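Local coordinates for ORF48 (Lactococcus phage TP901-1, PDB 3UH8), which is a structural protein of the phage baseplate, the assembly that probably mediates adhesion to the host cell, at residues A87-F100 against E110-K123. Sequence-based numbering, arbitrary orientation.
Sequences ALQFVGRNEAYFSF and EQFSTRTFHYIVEK
Asn94 lays its CB over one face of the Tyr119 ring, 3.6 Å from the centroid, while Ala87 O and Ala96 CB lie at the ring's edge. Tyr119 OH donates to Ala87 O (2.6 Å) on a lone pair in the carbonyl plane, tying the helical turn to the sheet. The Asn94 amide, turned only 12° from the ring plane, sends ND2 in its own plane to Phe90 O (2.9 Å), linking the side chain back to the loop just before strand 92-100. On the other side of the sheet the His118 imidazole is sandwiched: the Arg93 guanidinium, nearly perpendicular to it, brings NE over one face, and Glu95 CG covers the opposite face. Back on the Tyr119 side, farther along, the Phe100 and Phe112 rings lie almost parallel (7°) but offset, with little overlap; Lys43 adds a cation-pi contact to Phe112. Thr114 grips Phe98 twice: a chi1 of 68° turns OG1 to accept from Phe98 N (2.8 Å), and Thr114 N donates to Phe98 O (2.7 Å). Two antiparallel ladders, Gly92 to Ala96 and Ser99 to Phe100, one residue out of register and joined through Thr114, thus build part of the immunoglobulin-like beta fold of the BppU N-terminal domain.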
ATOM      1  N   ALA A  87       0.613  10.316   4.444  1.00 22.92           N
ATOM      2  CA  ALA A  87       1.186   9.033   4.851  1.00 22.87           C
ATOM      3  C   ALA A  87       2.392   9.191   5.791  1.00 27.20           C
ATOM      4  O   ALA A  87       2.692   8.271   6.551  1.00 27.07           O
ATOM      5  CB  ALA A  87       1.581   8.228   3.625  1.00 23.63           C
ATOM      6  N   LEU A  88       3.069  10.353   5.744  1.00 24.04           N
ATOM      7  CA  LEU A  88       4.257  10.658   6.549  1.00 24.24           C
ATOM      8  C   LEU A  88       3.980  11.518   7.783  1.00 29.26           C
ATOM      9  O   LEU A  88       4.876  11.696   8.611  1.00 29.12           O
ATOM     10  CB  LEU A  88       5.314  11.368   5.674  1.00 24.16           C
ATOM     11  CG  LEU A  88       5.830  10.634   4.440  1.00 28.74           C
ATOM     12  CD1 LEU A  88       6.507  11.600   3.498  1.00 28.79           C
ATOM     13  CD2 LEU A  88       6.776   9.520   4.818  1.00 30.79           C
ATOM     14  N   GLN A  89       2.754  12.045   7.925  1.00 26.02           N
ATOM     15  CA  GLN A  89       2.377  12.950   9.001  1.00 25.91           C
ATOM     16  C   GLN A  89       2.481  12.386  10.414  1.00 29.43           C
ATOM     17  O   GLN A  89       3.048  13.058  11.264  1.00 28.72           O
ATOM     18  CB  GLN A  89       0.994  13.536   8.754  1.00 27.40           C
ATOM     19  CG  GLN A  89       0.738  14.826   9.514  1.00 44.40           C
ATOM     20  CD  GLN A  89      -0.690  15.239   9.335  1.00 65.10           C
ATOM     21  OE1 GLN A  89      -1.529  15.080  10.225  1.00 59.78           O
ATOM     22  NE2 GLN A  89      -1.011  15.707   8.145  1.00 58.33           N
ATOM     23  N   PHE A  90       1.904  11.196  10.657  1.00 25.86           N
ATOM     24  CA  PHE A  90       1.979  10.600  11.993  1.00 25.36           C
ATOM     25  C   PHE A  90       3.349   9.983  12.258  1.00 28.81           C
ATOM     26  O   PHE A  90       3.667   8.910  11.734  1.00 28.12           O
ATOM     27  CB  PHE A  90       0.810   9.634  12.285  1.00 27.19           C
ATOM     28  CG  PHE A  90       0.873   9.003  13.660  1.00 28.83           C
ATOM     29  CD1 PHE A  90       1.297   7.691  13.822  1.00 31.80           C
ATOM     30  CD2 PHE A  90       0.559   9.741  14.797  1.00 30.89           C
ATOM     31  CE1 PHE A  90       1.391   7.119  15.094  1.00 32.61           C
ATOM     32  CE2 PHE A  90       0.655   9.169  16.070  1.00 33.57           C
ATOM     33  CZ  PHE A  90       1.065   7.860  16.210  1.00 31.68           C
ATOM     34  N   VAL A  91       4.166  10.676  13.075  1.00 25.51           N
ATOM     35  CA  VAL A  91       5.499  10.214  13.451  1.00 25.43           C
ATOM     36  C   VAL A  91       5.321   9.104  14.483  1.00 30.13           C
ATOM     37  O   VAL A  91       4.967   9.361  15.630  1.00 30.09           O
ATOM     38  CB  VAL A  91       6.442  11.363  13.906  1.00 29.19           C
ATOM     39  CG1 VAL A  91       7.747  10.826  14.492  1.00 28.92           C
ATOM     40  CG2 VAL A  91       6.739  12.314  12.751  1.00 29.00           C
ATOM     41  N   GLY A  92       5.501   7.878  14.022  1.00 27.15           N
ATOM     42  CA  GLY A  92       5.341   6.675  14.826  1.00 27.07           C
ATOM     43  C   GLY A  92       4.822   5.522  13.998  1.00 31.10           C
ATOM     44  O   GLY A  92       5.068   5.464  12.790  1.00 30.69           O
ATOM     45  N   ARG A  93       4.095   4.597  14.644  1.00 27.38           N
ATOM     46  CA  ARG A  93       3.558   3.430  13.957  1.00 27.12           C
ATOM     47  C   ARG A  93       2.245   3.712  13.232  1.00 29.90           C
ATOM     48  O   ARG A  93       1.260   4.128  13.846  1.00 29.30           O
ATOM     49  CB  ARG A  93       3.461   2.208  14.885  1.00 28.62           C
ATOM     50  CG  ARG A  93       3.377   0.904  14.107  1.00 41.63           C
ATOM     51  CD  ARG A  93       3.481  -0.331  14.975  1.00 54.58           C
ATOM     52  NE  ARG A  93       3.166  -1.521  14.183  1.00 65.53           N
ATOM     53  CZ  ARG A  93       3.401  -2.775  14.555  1.00 82.97           C
ATOM     54  NH1 ARG A  93       3.986  -3.032  15.714  1.00 71.54           N
ATOM     55  NH2 ARG A  93       3.072  -3.781  13.757  1.00 71.85           N
ATOM     56  N   ASN A  94       2.250   3.476  11.912  1.00 25.58           N
ATOM     57  CA  ASN A  94       1.101   3.664  11.032  1.00 25.03           C
ATOM     58  C   ASN A  94       0.558   2.324  10.556  1.00 28.36           C
ATOM     59  O   ASN A  94       1.324   1.374  10.394  1.00 27.91           O
ATOM     60  CB  ASN A  94       1.491   4.517   9.831  1.00 24.45           C
ATOM     61  CG  ASN A  94       1.700   5.973  10.147  1.00 40.31           C
ATOM     62  OD1 ASN A  94       0.827   6.810   9.910  1.00 32.20           O
ATOM     63  ND2 ASN A  94       2.872   6.315  10.664  1.00 31.03           N
ATOM     64  N   GLU A  95      -0.759   2.260  10.320  1.00 24.47           N
ATOM     65  CA  GLU A  95      -1.449   1.066   9.836  1.00 24.13           C
ATOM     66  C   GLU A  95      -2.172   1.406   8.534  1.00 27.87           C
ATOM     67  O   GLU A  95      -2.908   2.394   8.480  1.00 27.39           O
ATOM     68  CB  GLU A  95      -2.429   0.540  10.900  1.00 25.45           C
ATOM     69  CG  GLU A  95      -3.139  -0.751  10.513  1.00 36.15           C
ATOM     70  CD  GLU A  95      -3.915  -1.459  11.609  1.00 53.09           C
ATOM     71  OE1 GLU A  95      -4.585  -2.469  11.291  1.00 45.30           O
ATOM     72  OE2 GLU A  95      -3.841  -1.029  12.784  1.00 46.56           O
ATOM     73  N   ALA A  96      -1.939   0.601   7.482  1.00 24.68           N
ATOM     74  CA  ALA A  96      -2.539   0.804   6.159  1.00 24.44           C
ATOM     75  C   ALA A  96      -2.825  -0.511   5.430  1.00 28.02           C
ATOM     76  O   ALA A  96      -2.407  -1.573   5.891  1.00 27.39           O
ATOM     77  CB  ALA A  96      -1.637   1.692   5.309  1.00 25.16           C
ATOM     78  N   TYR A  97      -3.548  -0.432   4.293  1.00 24.47           N
ATOM     79  CA  TYR A  97      -3.889  -1.571   3.438  1.00 24.05           C
ATOM     80  C   TYR A  97      -4.110  -1.133   1.980  1.00 27.50           C
ATOM     81  O   TYR A  97      -4.389   0.039   1.725  1.00 26.75           O
ATOM     82  CB  TYR A  97      -5.098  -2.360   3.998  1.00 24.98           C
ATOM     83  CG  TYR A  97      -6.454  -1.731   3.750  1.00 26.26           C
ATOM     84  CD1 TYR A  97      -7.238  -2.123   2.668  1.00 28.05           C
ATOM     85  CD2 TYR A  97      -6.978  -0.783   4.627  1.00 26.88           C
ATOM     86  CE1 TYR A  97      -8.492  -1.559   2.442  1.00 28.51           C
ATOM     87  CE2 TYR A  97      -8.241  -0.228   4.421  1.00 27.74           C
ATOM     88  CZ  TYR A  97      -8.990  -0.612   3.320  1.00 35.20           C
ATOM     89  OH  TYR A  97     -10.225  -0.071   3.082  1.00 36.09           O
ATOM     90  N   PHE A  98      -4.001  -2.082   1.033  1.00 24.23           N
ATOM     91  CA  PHE A  98      -4.228  -1.813  -0.385  1.00 23.92           C
ATOM     92  C   PHE A  98      -5.550  -2.400  -0.850  1.00 28.53           C
ATOM     93  O   PHE A  98      -5.802  -3.585  -0.641  1.00 28.05           O
ATOM     94  CB  PHE A  98      -3.062  -2.307  -1.255  1.00 25.50           C
ATOM     95  CG  PHE A  98      -1.799  -1.497  -1.092  1.00 26.64           C
ATOM     96  CD1 PHE A  98      -1.663  -0.259  -1.714  1.00 29.39           C
ATOM     97  CD2 PHE A  98      -0.756  -1.957  -0.306  1.00 28.49           C
ATOM     98  CE1 PHE A  98      -0.505   0.503  -1.540  1.00 30.32           C
ATOM     99  CE2 PHE A  98       0.409  -1.201  -0.143  1.00 31.22           C
ATOM    100  CZ  PHE A  98       0.526   0.026  -0.761  1.00 29.30           C
ATOM    101  N   SER A  99      -6.396  -1.559  -1.459  1.00 26.18           N
ATOM    102  CA  SER A  99      -7.709  -1.924  -1.987  1.00 26.56           C
ATOM    103  C   SER A  99      -7.675  -1.852  -3.516  1.00 31.88           C
ATOM    104  O   SER A  99      -7.196  -0.864  -4.074  1.00 31.67           O
ATOM    105  CB  SER A  99      -8.779  -0.997  -1.420  1.00 30.03           C
ATOM    106  OG  SER A  99     -10.032  -1.169  -2.059  1.00 37.88           O
ATOM    107  N   PHE A 100      -8.165  -2.907  -4.185  1.00 29.31           N
ATOM    108  CA  PHE A 100      -8.171  -3.014  -5.647  1.00 29.36           C
ATOM    109  C   PHE A 100      -9.581  -2.808  -6.157  1.00 35.39           C
ATOM    110  O   PHE A 100     -10.498  -3.529  -5.757  1.00 35.11           O
ATOM    111  CB  PHE A 100      -7.552  -4.349  -6.096  1.00 30.89           C
ATOM    112  CG  PHE A 100      -6.134  -4.533  -5.595  1.00 32.20           C
ATOM    113  CD1 PHE A 100      -5.888  -5.030  -4.318  1.00 34.89           C
ATOM    114  CD2 PHE A 100      -5.049  -4.168  -6.382  1.00 34.00           C
ATOM    115  CE1 PHE A 100      -4.583  -5.170  -3.846  1.00 35.63           C
ATOM    116  CE2 PHE A 100      -3.741  -4.318  -5.910  1.00 36.72           C
ATOM    117  CZ  PHE A 100      -3.519  -4.806  -4.640  1.00 34.89           C
ATOM    118  N   GLU A 110     -14.565  -1.703  -4.925  1.00 43.68           N
ATOM    119  CA  GLU A 110     -13.567  -2.676  -4.486  1.00 42.98           C
ATOM    120  C   GLU A 110     -13.957  -4.114  -4.803  1.00 46.19           C
ATOM    121  O   GLU A 110     -15.004  -4.589  -4.357  1.00 45.80           O
ATOM    122  CB  GLU A 110     -13.251  -2.517  -2.989  1.00 44.25           C
ATOM    123  CG  GLU A 110     -12.178  -3.480  -2.511  1.00 53.94           C
ATOM    124  CD  GLU A 110     -12.194  -3.762  -1.027  1.00 72.41           C
ATOM    125  OE1 GLU A 110     -13.001  -4.615  -0.595  1.00 68.83           O
ATOM    126  OE2 GLU A 110     -11.387  -3.141  -0.298  1.00 64.00           O
ATOM    127  N   GLN A 111     -13.086  -4.808  -5.551  1.00 42.55           N
ATOM    128  CA  GLN A 111     -13.260  -6.211  -5.916  1.00 42.04           C
ATOM    129  C   GLN A 111     -12.634  -7.112  -4.857  1.00 44.94           C
ATOM    130  O   GLN A 111     -13.152  -8.198  -4.596  1.00 44.72           O
ATOM    131  CB  GLN A 111     -12.679  -6.478  -7.314  1.00 43.42           C
ATOM    132  CG  GLN A 111     -13.726  -6.677  -8.426  1.00 60.96           C
ATOM    133  CD  GLN A 111     -14.985  -5.833  -8.320  1.00 82.78           C
ATOM    134  OE1 GLN A 111     -16.097  -6.358  -8.191  1.00 78.57           O
ATOM    135  NE2 GLN A 111     -14.849  -4.512  -8.374  1.00 76.02           N
ATOM    136  N   PHE A 112     -11.535  -6.639  -4.231  1.00 40.60           N
ATOM    137  CA  PHE A 112     -10.788  -7.297  -3.154  1.00 39.89           C
ATOM    138  C   PHE A 112      -9.729  -6.342  -2.580  1.00 42.79           C
ATOM    139  O   PHE A 112      -9.434  -5.305  -3.184  1.00 42.47           O
ATOM    140  CB  PHE A 112     -10.143  -8.624  -3.624  1.00 41.60           C
ATOM    141  CG  PHE A 112      -8.809  -8.493  -4.318  1.00 43.03           C
ATOM    142  CD1 PHE A 112      -7.627  -8.802  -3.653  1.00 46.09           C
ATOM    143  CD2 PHE A 112      -8.730  -8.057  -5.634  1.00 45.11           C
ATOM    144  CE1 PHE A 112      -6.392  -8.669  -4.292  1.00 46.90           C
ATOM    145  CE2 PHE A 112      -7.494  -7.938  -6.275  1.00 47.89           C
ATOM    146  CZ  PHE A 112      -6.334  -8.235  -5.596  1.00 46.01           C
ATOM    147  N   SER A 113      -9.129  -6.714  -1.439  1.00 38.25           N
ATOM    148  CA  SER A 113      -8.098  -5.913  -0.783  1.00 37.54           C
ATOM    149  C   SER A 113      -7.069  -6.771  -0.066  1.00 39.61           C
ATOM    150  O   SER A 113      -7.308  -7.958   0.170  1.00 39.03           O
ATOM    151  CB  SER A 113      -8.732  -4.937   0.206  1.00 41.00           C
ATOM    152  OG  SER A 113      -9.557  -5.600   1.151  1.00 49.41           O
ATOM    153  N   THR A 114      -5.923  -6.165   0.280  1.00 35.10           N
ATOM    154  CA  THR A 114      -4.877  -6.831   1.051  1.00 34.37           C
ATOM    155  C   THR A 114      -5.276  -6.719   2.518  1.00 37.40           C
ATOM    156  O   THR A 114      -6.167  -5.939   2.874  1.00 36.86           O
ATOM    157  CB  THR A 114      -3.492  -6.154   0.859  1.00 41.06           C
ATOM    158  OG1 THR A 114      -3.498  -4.848   1.445  1.00 38.82           O
ATOM    159  CG2 THR A 114      -3.034  -6.101  -0.593  1.00 39.84           C
ATOM    160  N   ARG A 115      -4.590  -7.461   3.374  1.00 33.53           N
ATOM    161  CA  ARG A 115      -4.826  -7.373   4.802  1.00 33.02           C
ATOM    162  C   ARG A 115      -3.953  -6.251   5.330  1.00 35.32           C
ATOM    163  O   ARG A 115      -2.985  -5.879   4.659  1.00 35.10           O
ATOM    164  CB  ARG A 115      -4.534  -8.712   5.461  1.00 34.02           C
ATOM    165  CG  ARG A 115      -5.652  -9.698   5.140  1.00 46.21           C
ATOM    166  CD  ARG A 115      -5.370 -11.110   5.592  1.00 58.72           C
ATOM    167  NE  ARG A 115      -4.905 -11.160   6.977  1.00 70.51           N
ATOM    168  CZ  ARG A 115      -5.620 -11.625   7.995  1.00 87.03           C
ATOM    169  NH1 ARG A 115      -6.838 -12.111   7.792  1.00 75.44           N
ATOM    170  NH2 ARG A 115      -5.112 -11.633   9.220  1.00 74.54           N
ATOM    171  N   THR A 116      -4.321  -5.657   6.482  1.00 30.17           N
ATOM    172  CA  THR A 116      -3.559  -4.539   7.047  1.00 29.13           C
ATOM    173  C   THR A 116      -2.111  -4.896   7.352  1.00 30.94           C
ATOM    174  O   THR A 116      -1.791  -6.049   7.649  1.00 30.65           O
ATOM    175  CB  THR A 116      -4.246  -3.893   8.264  1.00 36.37           C
ATOM    176  OG1 THR A 116      -4.284  -4.814   9.354  1.00 36.02           O
ATOM    177  CG2 THR A 116      -5.626  -3.343   7.956  1.00 34.60           C
ATOM    178  N   PHE A 117      -1.242  -3.900   7.236  1.00 25.82           N
ATOM    179  CA  PHE A 117       0.178  -3.991   7.523  1.00 24.73           C
ATOM    180  C   PHE A 117       0.584  -2.699   8.204  1.00 28.06           C
ATOM    181  O   PHE A 117      -0.137  -1.697   8.124  1.00 27.39           O
ATOM    182  CB  PHE A 117       0.992  -4.222   6.236  1.00 26.20           C
ATOM    183  CG  PHE A 117       1.088  -3.044   5.293  1.00 27.40           C
ATOM    184  CD1 PHE A 117       0.095  -2.806   4.351  1.00 30.08           C
ATOM    185  CD2 PHE A 117       2.187  -2.194   5.323  1.00 29.21           C
ATOM    186  CE1 PHE A 117       0.183  -1.715   3.480  1.00 30.87           C
ATOM    187  CE2 PHE A 117       2.274  -1.104   4.451  1.00 31.88           C
ATOM    188  CZ  PHE A 117       1.274  -0.874   3.533  1.00 29.97           C
ATOM    189  N   HIS A 118       1.745  -2.711   8.848  1.00 24.71           N
ATOM    190  CA  HIS A 118       2.244  -1.536   9.529  1.00 24.35           C
ATOM    191  C   HIS A 118       3.535  -1.031   8.933  1.00 27.96           C
ATOM    192  O   HIS A 118       4.329  -1.814   8.411  1.00 27.58           O
ATOM    193  CB  HIS A 118       2.435  -1.820  11.020  1.00 25.11           C
ATOM    194  CG  HIS A 118       1.155  -1.992  11.779  1.00 28.60           C
ATOM    195  ND1 HIS A 118       0.549  -3.230  11.893  1.00 30.44           N
ATOM    196  CD2 HIS A 118       0.433  -1.085  12.478  1.00 30.36           C
ATOM    197  CE1 HIS A 118      -0.530  -3.034  12.635  1.00 29.84           C
ATOM    198  NE2 HIS A 118      -0.638  -1.758  13.014  1.00 30.10           N
ATOM    199  N   TYR A 119       3.743   0.286   9.027  1.00 24.44           N
ATOM    200  CA  TYR A 119       4.961   0.973   8.620  1.00 24.13           C
ATOM    201  C   TYR A 119       5.270   2.056   9.647  1.00 29.59           C
ATOM    202  O   TYR A 119       4.355   2.562  10.304  1.00 29.50           O
ATOM    203  CB  TYR A 119       4.895   1.503   7.172  1.00 24.55           C
ATOM    204  CG  TYR A 119       3.978   2.686   6.942  1.00 24.89           C
ATOM    205  CD1 TYR A 119       4.459   3.989   7.001  1.00 26.70           C
ATOM    206  CD2 TYR A 119       2.647   2.498   6.579  1.00 25.09           C
ATOM    207  CE1 TYR A 119       3.629   5.082   6.752  1.00 26.86           C
ATOM    208  CE2 TYR A 119       1.806   3.584   6.323  1.00 25.59           C
ATOM    209  CZ  TYR A 119       2.304   4.874   6.410  1.00 31.41           C
ATOM    210  OH  TYR A 119       1.484   5.948   6.182  1.00 31.00           O
ATOM    211  N   ILE A 120       6.550   2.388   9.815  1.00 27.29           N
ATOM    212  CA  ILE A 120       6.961   3.391  10.794  1.00 27.58           C
ATOM    213  C   ILE A 120       7.469   4.682  10.167  1.00 31.93           C
ATOM    214  O   ILE A 120       8.353   4.643   9.314  1.00 31.43           O
ATOM    215  CB  ILE A 120       7.870   2.811  11.938  1.00 30.98           C
ATOM    216  CG1 ILE A 120       8.786   3.875  12.585  1.00 31.53           C
ATOM    217  CG2 ILE A 120       8.672   1.587  11.501  1.00 31.86           C
ATOM    218  CD1 ILE A 120       8.777   3.884  14.076  1.00 39.91           C
ATOM    219  N   VAL A 121       6.901   5.821  10.588  1.00 29.08           N
ATOM    220  CA  VAL A 121       7.376   7.121  10.141  1.00 28.99           C
ATOM    221  C   VAL A 121       8.270   7.639  11.259  1.00 33.20           C
ATOM    222  O   VAL A 121       7.826   7.781  12.400  1.00 32.91           O
ATOM    223  CB  VAL A 121       6.284   8.145   9.744  1.00 33.00           C
ATOM    224  CG1 VAL A 121       6.922   9.448   9.265  1.00 32.76           C
ATOM    225  CG2 VAL A 121       5.364   7.588   8.664  1.00 32.89           C
ATOM    226  N   GLU A 122       9.543   7.850  10.935  1.00 30.13           N
ATOM    227  CA  GLU A 122      10.548   8.341  11.872  1.00 30.22           C
ATOM    228  C   GLU A 122      10.854   9.808  11.616  1.00 34.53           C
ATOM    229  O   GLU A 122      10.559  10.335  10.542  1.00 33.99           O
ATOM    230  CB  GLU A 122      11.830   7.500  11.778  1.00 31.70           C
ATOM    231  CG  GLU A 122      11.712   6.150  12.463  1.00 43.57           C
ATOM    232  CD  GLU A 122      12.894   5.206  12.358  1.00 66.82           C
ATOM    233  OE1 GLU A 122      13.875   5.532  11.650  1.00 65.27           O
ATOM    234  OE2 GLU A 122      12.833   4.126  12.987  1.00 61.01           O
ATOM    235  N   LYS A 123      11.444  10.466  12.622  1.00 31.43           N
ATOM    236  CA  LYS A 123      11.843  11.866  12.573  1.00 67.32           C
ATOM    237  C   LYS A 123      13.134  12.043  13.372  1.00101.53           C
ATOM    238  O   LYS A 123      13.224  11.594  14.514  1.00 63.46           O
ATOM    239  CB  LYS A 123      10.727  12.763  13.128  1.00 69.94           C
ATOM    240  CG  LYS A 123      11.024  14.242  12.992  1.00 85.63           C
ATOM    241  CD  LYS A 123      10.038  15.075  13.767  1.00 96.73           C
ATOM    242  CE  LYS A 123      10.352  16.549  13.690  1.00109.51           C
ATOM    243  NZ  LYS A 123      10.143  17.113  12.331  1.00119.57           N
TER
HETATM  244  O   HOH W   1     -11.701  -0.637   0.906  1.00 24.57           O